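Local coordinates for protein pyridoxine 4-oxidase (Mesorhizobium loti, PDB 4HA6) that probably oxidises the 4-hydroxymethyl group of pyridoxine to an aldehyde with FAD as cofactor and oxygen as acceptor, as a GMC-family flavoprotein, at residues Q330-V343 with S354-T366. Residues are numbered along the deposited sequence; the frame is centred on the assembly and turned at random.
Sequences QPEIVVGCGVAPIV and SAYSLLFGITHPT
Strands 333-338 and 355-362 run antiparallel, with their axes 4.5 Å apart at closest approach, and hydrogen-bonded pairs form at Val334-Gly361, Gly336-Leu359 and Gly338-Ser357. They are neighbours in the antiparallel sheet of the substrate-binding domain of this GMC oxidoreductase. Strand 314-320 pairs with the other edge of 333-338, and a classic beta bulge lies there at Glu332 and Ile333, opposite Met320. On one face Ile333, Val335 and Cys337 lie opposite Ile362, Phe360 and Leu358 in non-hydrogen-bonded pairs. Val335 CG1 meets Leu358 CB at 4.3 Å. Helix 152-163 covers Val335 and Cys337. The other face carries Val334, Ser357 and Leu359; the Leu359 side chain lies about 5 Å from the bound pyridoxamine. Ile342 CG2 touches Leu359 CD2 at 4.3 Å.

Beyond the strands, Thr363 N donates to Glu332 O from above the carbonyl plane. A water donates a hydrogen bond to Glu332 O and accepts one from His364 N. Pro331 O sits at the edge of the His364 ring, 3.1 Å from CE1. The extended Gln330 chain, with CG anti to N (chi1 -172°), reaches the same ring, its amide plane turned 50° from it. Gln330 NE2 and His364 NE2 both hydrogen-bond to Asp99 OD1. With an alanine at Gln330, Asp99 would probably lose one of these two donors and the His364 ring its amide neighbour.

At the far end, Pro341 centres an inverse gamma turn, and its CB packs on Ala355 CB at 3.8 Å. Ile342 ends the turn, and its O accepts a 2.8 Å hydrogen bond from Ser357 OG.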
loop_
_atom_site.group_PDB
_atom_site.type_symbol
_atom_site.label_atom_id
_atom_site.label_comp_id
_atom_site.label_asym_id
_atom_site.label_seq_id
_atom_site.Cartn_x
_atom_site.Cartn_y
_atom_site.Cartn_z
ATOM N N GLN A 330 7.046 -6.404 17.857
ATOM C CA GLN A 330 6.914 -5.716 16.575
ATOM C C GLN A 330 7.881 -6.276 15.543
ATOM O O GLN A 330 9.067 -6.448 15.837
ATOM C CB GLN A 330 7.169 -4.227 16.733
ATOM C CG GLN A 330 6.855 -3.452 15.469
ATOM C CD GLN A 330 7.167 -1.998 15.620
ATOM O OE1 GLN A 330 8.120 -1.652 16.311
ATOM N NE2 GLN A 330 6.367 -1.122 14.980
ATOM N N PRO A 331 7.378 -6.591 14.336
ATOM C CA PRO A 331 8.287 -7.158 13.327
ATOM C C PRO A 331 9.421 -6.200 12.992
ATOM O O PRO A 331 9.241 -4.983 13.108
ATOM C CB PRO A 331 7.392 -7.328 12.093
ATOM C CG PRO A 331 5.979 -7.448 12.633
ATOM C CD PRO A 331 5.962 -6.615 13.909
ATOM N N GLU A 332 10.565 -6.747 12.582
ATOM C CA GLU A 332 11.662 -5.933 12.054
ATOM C C GLU A 332 12.016 -6.355 10.627
ATOM O O GLU A 332 12.453 -5.537 9.817
ATOM C CB GLU A 332 12.908 -6.044 12.940
ATOM C CG GLU A 332 12.680 -5.649 14.377
ATOM C CD GLU A 332 13.948 -5.745 15.194
ATOM O OE1 GLU A 332 14.534 -6.857 15.265
ATOM O OE2 GLU A 332 14.360 -4.704 15.751
ATOM N N ILE A 333 11.845 -7.639 10.324
ATOM C CA ILE A 333 12.085 -8.133 8.969
ATOM C C ILE A 333 10.949 -9.064 8.560
ATOM O O ILE A 333 10.072 -9.389 9.372
ATOM C CB ILE A 333 13.449 -8.881 8.832
ATOM C CG1 ILE A 333 13.504 -10.075 9.793
ATOM C CG2 ILE A 333 14.638 -7.953 9.061
ATOM C CD1 ILE A 333 14.859 -10.786 9.838
ATOM N N VAL A 334 10.975 -9.493 7.303
ATOM C CA VAL A 334 9.970 -10.406 6.767
ATOM C C VAL A 334 10.635 -11.296 5.723
ATOM O O VAL A 334 11.525 -10.849 4.994
ATOM C CB VAL A 334 8.785 -9.636 6.123
ATOM C CG1 VAL A 334 9.283 -8.677 5.061
ATOM C CG2 VAL A 334 7.745 -10.611 5.536
ATOM N N VAL A 335 10.249 -12.568 5.692
ATOM C CA VAL A 335 10.681 -13.474 4.634
ATOM C C VAL A 335 9.420 -14.110 4.087
ATOM O O VAL A 335 8.649 -14.693 4.844
ATOM C CB VAL A 335 11.628 -14.588 5.144
ATOM C CG1 VAL A 335 11.890 -15.602 4.039
ATOM C CG2 VAL A 335 12.938 -13.998 5.645
ATOM N N GLY A 336 9.196 -13.985 2.786
ATOM C CA GLY A 336 7.962 -14.472 2.189
ATOM C C GLY A 336 8.219 -15.595 1.204
ATOM O O GLY A 336 9.279 -15.647 0.566
ATOM N N CYS A 337 7.262 -16.505 1.081
ATOM C CA CYS A 337 7.427 -17.622 0.163
ATOM C C CYS A 337 6.790 -17.314 -1.191
ATOM O O CYS A 337 5.566 -17.315 -1.310
ATOM C CB CYS A 337 6.805 -18.886 0.756
ATOM S SG CYS A 337 6.956 -20.314 -0.333
ATOM N N GLY A 338 7.614 -17.032 -2.201
ATOM C CA GLY A 338 7.113 -16.782 -3.546
ATOM C C GLY A 338 7.059 -18.067 -4.360
ATOM O O GLY A 338 8.097 -18.575 -4.795
ATOM N N VAL A 339 5.857 -18.603 -4.567
ATOM C CA VAL A 339 5.692 -19.818 -5.371
ATOM C C VAL A 339 6.209 -19.631 -6.819
ATOM O O VAL A 339 6.643 -20.590 -7.466
ATOM C CB VAL A 339 4.225 -20.335 -5.336
ATOM C CG1 VAL A 339 4.115 -21.721 -5.992
ATOM C CG2 VAL A 339 3.706 -20.382 -3.891
ATOM N N ALA A 340 6.189 -18.388 -7.302
ATOM C CA ALA A 340 6.803 -18.032 -8.587
ATOM C C ALA A 340 8.275 -17.643 -8.420
ATOM O O ALA A 340 8.637 -16.970 -7.454
ATOM C CB ALA A 340 6.049 -16.901 -9.228
ATOM N N PRO A 341 9.125 -18.047 -9.376
ATOM C CA PRO A 341 10.575 -17.779 -9.326
ATOM C C PRO A 341 10.923 -16.296 -9.567
ATOM O O PRO A 341 11.550 -15.960 -10.571
ATOM C CB PRO A 341 11.128 -18.651 -10.460
ATOM C CG PRO A 341 9.969 -18.788 -11.430
ATOM C CD PRO A 341 8.736 -18.837 -10.563
ATOM N N ILE A 342 10.538 -15.433 -8.631
ATOM C CA ILE A 342 10.624 -13.984 -8.803
ATOM C C ILE A 342 12.035 -13.394 -8.616
ATOM O O ILE A 342 12.640 -13.537 -7.561
ATOM C CB ILE A 342 9.625 -13.285 -7.852
ATOM C CG1 ILE A 342 8.186 -13.641 -8.252
ATOM C CG2 ILE A 342 9.850 -11.778 -7.830
ATOM C CD1 ILE A 342 7.109 -12.922 -7.453
ATOM N N VAL A 343 12.563 -12.736 -9.647
ATOM C CA VAL A 343 13.844 -12.043 -9.517
ATOM C C VAL A 343 13.730 -10.638 -10.097
ATOM O O VAL A 343 12.837 -10.373 -10.908
ATOM C CB VAL A 343 14.995 -12.789 -10.231
ATOM C CG1 VAL A 343 15.089 -14.231 -9.749
ATOM C CG2 VAL A 343 14.809 -12.744 -11.742
ATOM N N SER A 354 10.512 -24.297 -12.562
ATOM C CA SER A 354 11.833 -24.852 -12.230
ATOM C C SER A 354 12.464 -24.252 -10.965
ATOM O O SER A 354 13.482 -24.747 -10.464
ATOM C CB SER A 354 12.794 -24.642 -13.395
ATOM O OG SER A 354 13.260 -23.304 -13.418
ATOM N N ALA A 355 11.866 -23.185 -10.455
ATOM C CA ALA A 355 12.435 -22.501 -9.301
ATOM C C ALA A 355 11.372 -21.784 -8.482
ATOM O O ALA A 355 10.246 -21.539 -8.952
ATOM C CB ALA A 355 13.535 -21.516 -9.744
ATOM N N TYR A 356 11.736 -21.470 -7.241
ATOM C CA TYR A 356 10.926 -20.607 -6.388
ATOM C C TYR A 356 11.858 -19.646 -5.675
ATOM O O TYR A 356 13.056 -19.927 -5.519
ATOM C CB TYR A 356 10.122 -21.415 -5.376
ATOM C CG TYR A 356 10.951 -22.345 -4.500
ATOM C CD1 TYR A 356 11.253 -23.639 -4.914
ATOM C CD2 TYR A 356 11.390 -21.940 -3.244
ATOM C CE1 TYR A 356 11.994 -24.493 -4.113
ATOM C CE2 TYR A 356 12.137 -22.785 -2.434
ATOM C CZ TYR A 356 12.436 -24.059 -2.877
ATOM O OH TYR A 356 13.175 -24.911 -2.078
ATOM N N SER A 357 11.317 -18.500 -5.275
ATOM C CA SER A 357 12.099 -17.485 -4.589
ATOM C C SER A 357 11.530 -17.261 -3.206
ATOM O O SER A 357 10.312 -17.297 -3.016
ATOM C CB SER A 357 12.055 -16.152 -5.343
ATOM O OG SER A 357 12.855 -16.172 -6.504
ATOM N N LEU A 358 12.420 -17.048 -2.243
ATOM C CA LEU A 358 12.024 -16.523 -0.949
ATOM C C LEU A 358 12.327 -15.033 -1.017
ATOM O O LEU A 358 13.445 -14.628 -1.358
ATOM C CB LEU A 358 12.809 -17.177 0.188
ATOM C CG LEU A 358 12.802 -18.703 0.303
ATOM C CD1 LEU A 358 13.255 -19.101 1.689
ATOM C CD2 LEU A 358 11.448 -19.313 -0.015
ATOM N N LEU A 359 11.323 -14.220 -0.728
ATOM C CA LEU A 359 11.480 -12.785 -0.797
ATOM C C LEU A 359 11.805 -12.316 0.609
ATOM O O LEU A 359 11.331 -12.898 1.592
ATOM C CB LEU A 359 10.194 -12.157 -1.321
ATOM C CG LEU A 359 9.690 -12.818 -2.610
ATOM C CD1 LEU A 359 8.334 -12.281 -3.016
ATOM C CD2 LEU A 359 10.698 -12.632 -3.743
ATOM N N PHE A 360 12.647 -11.299 0.722
ATOM C CA PHE A 360 13.102 -10.867 2.045
ATOM C C PHE A 360 13.085 -9.348 2.066
ATOM O O PHE A 360 13.393 -8.691 1.043
ATOM C CB PHE A 360 14.487 -11.455 2.378
ATOM C CG PHE A 360 15.550 -11.125 1.358
ATOM C CD1 PHE A 360 15.774 -11.964 0.267
ATOM C CD2 PHE A 360 16.310 -9.958 1.481
ATOM C CE1 PHE A 360 16.743 -11.653 -0.697
ATOM C CE2 PHE A 360 17.292 -9.635 0.525
ATOM C CZ PHE A 360 17.501 -10.486 -0.568
ATOM N N GLY A 361 12.677 -8.777 3.196
ATOM C CA GLY A 361 12.490 -7.332 3.269
ATOM C C GLY A 361 12.659 -6.839 4.691
ATOM O O GLY A 361 12.822 -7.654 5.603
ATOM N N ILE A 362 12.641 -5.519 4.886
ATOM C CA ILE A 362 12.625 -4.962 6.239
ATOM C C ILE A 362 11.271 -4.295 6.438
ATOM O O ILE A 362 10.665 -3.796 5.474
ATOM C CB ILE A 362 13.771 -3.943 6.476
ATOM C CG1 ILE A 362 13.662 -2.751 5.507
ATOM C CG2 ILE A 362 15.122 -4.639 6.349
ATOM C CD1 ILE A 362 14.640 -1.641 5.828
ATOM N N THR A 363 10.777 -4.285 7.671
ATOM C CA THR A 363 9.374 -3.911 7.863
ATOM C C THR A 363 9.147 -2.446 8.159
ATOM O O THR A 363 8.043 -1.937 7.928
ATOM C CB THR A 363 8.726 -4.722 8.990
ATOM O OG1 THR A 363 9.587 -4.709 10.135
ATOM C CG2 THR A 363 8.485 -6.157 8.546
ATOM N N HIS A 364 10.165 -1.766 8.692
ATOM C CA HIS A 364 10.023 -0.354 9.071
ATOM C C HIS A 364 11.255 0.449 8.624
ATOM O O HIS A 364 12.072 0.853 9.456
ATOM C CB HIS A 364 9.830 -0.243 10.589
ATOM C CG HIS A 364 8.640 -0.996 11.099
ATOM N ND1 HIS A 364 8.701 -2.324 11.461
ATOM C CD2 HIS A 364 7.343 -0.624 11.255
ATOM C CE1 HIS A 364 7.504 -2.728 11.856
ATOM N NE2 HIS A 364 6.659 -1.718 11.727
ATOM N N PRO A 365 11.400 0.684 7.306
ATOM C CA PRO A 365 12.584 1.423 6.829
ATOM C C PRO A 365 12.656 2.820 7.436
ATOM O O PRO A 365 11.605 3.470 7.618
ATOM C CB PRO A 365 12.349 1.537 5.311
ATOM C CG PRO A 365 10.849 1.320 5.120
ATOM C CD PRO A 365 10.471 0.338 6.213
ATOM N N THR A 366 13.868 3.261 7.764
ATOM C CA THR A 366 14.057 4.587 8.333
ATOM C C THR A 366 14.427 5.596 7.269
ATOM O O THR A 366 14.381 6.790 7.538
ATOM C CB THR A 366 15.102 4.619 9.487
ATOM O OG1 THR A 366 16.401 4.285 8.984
ATOM C CG2 THR A 366 14.719 3.638 10.563
HETATM O O HOH W 1 12.582 -2.751 9.979
#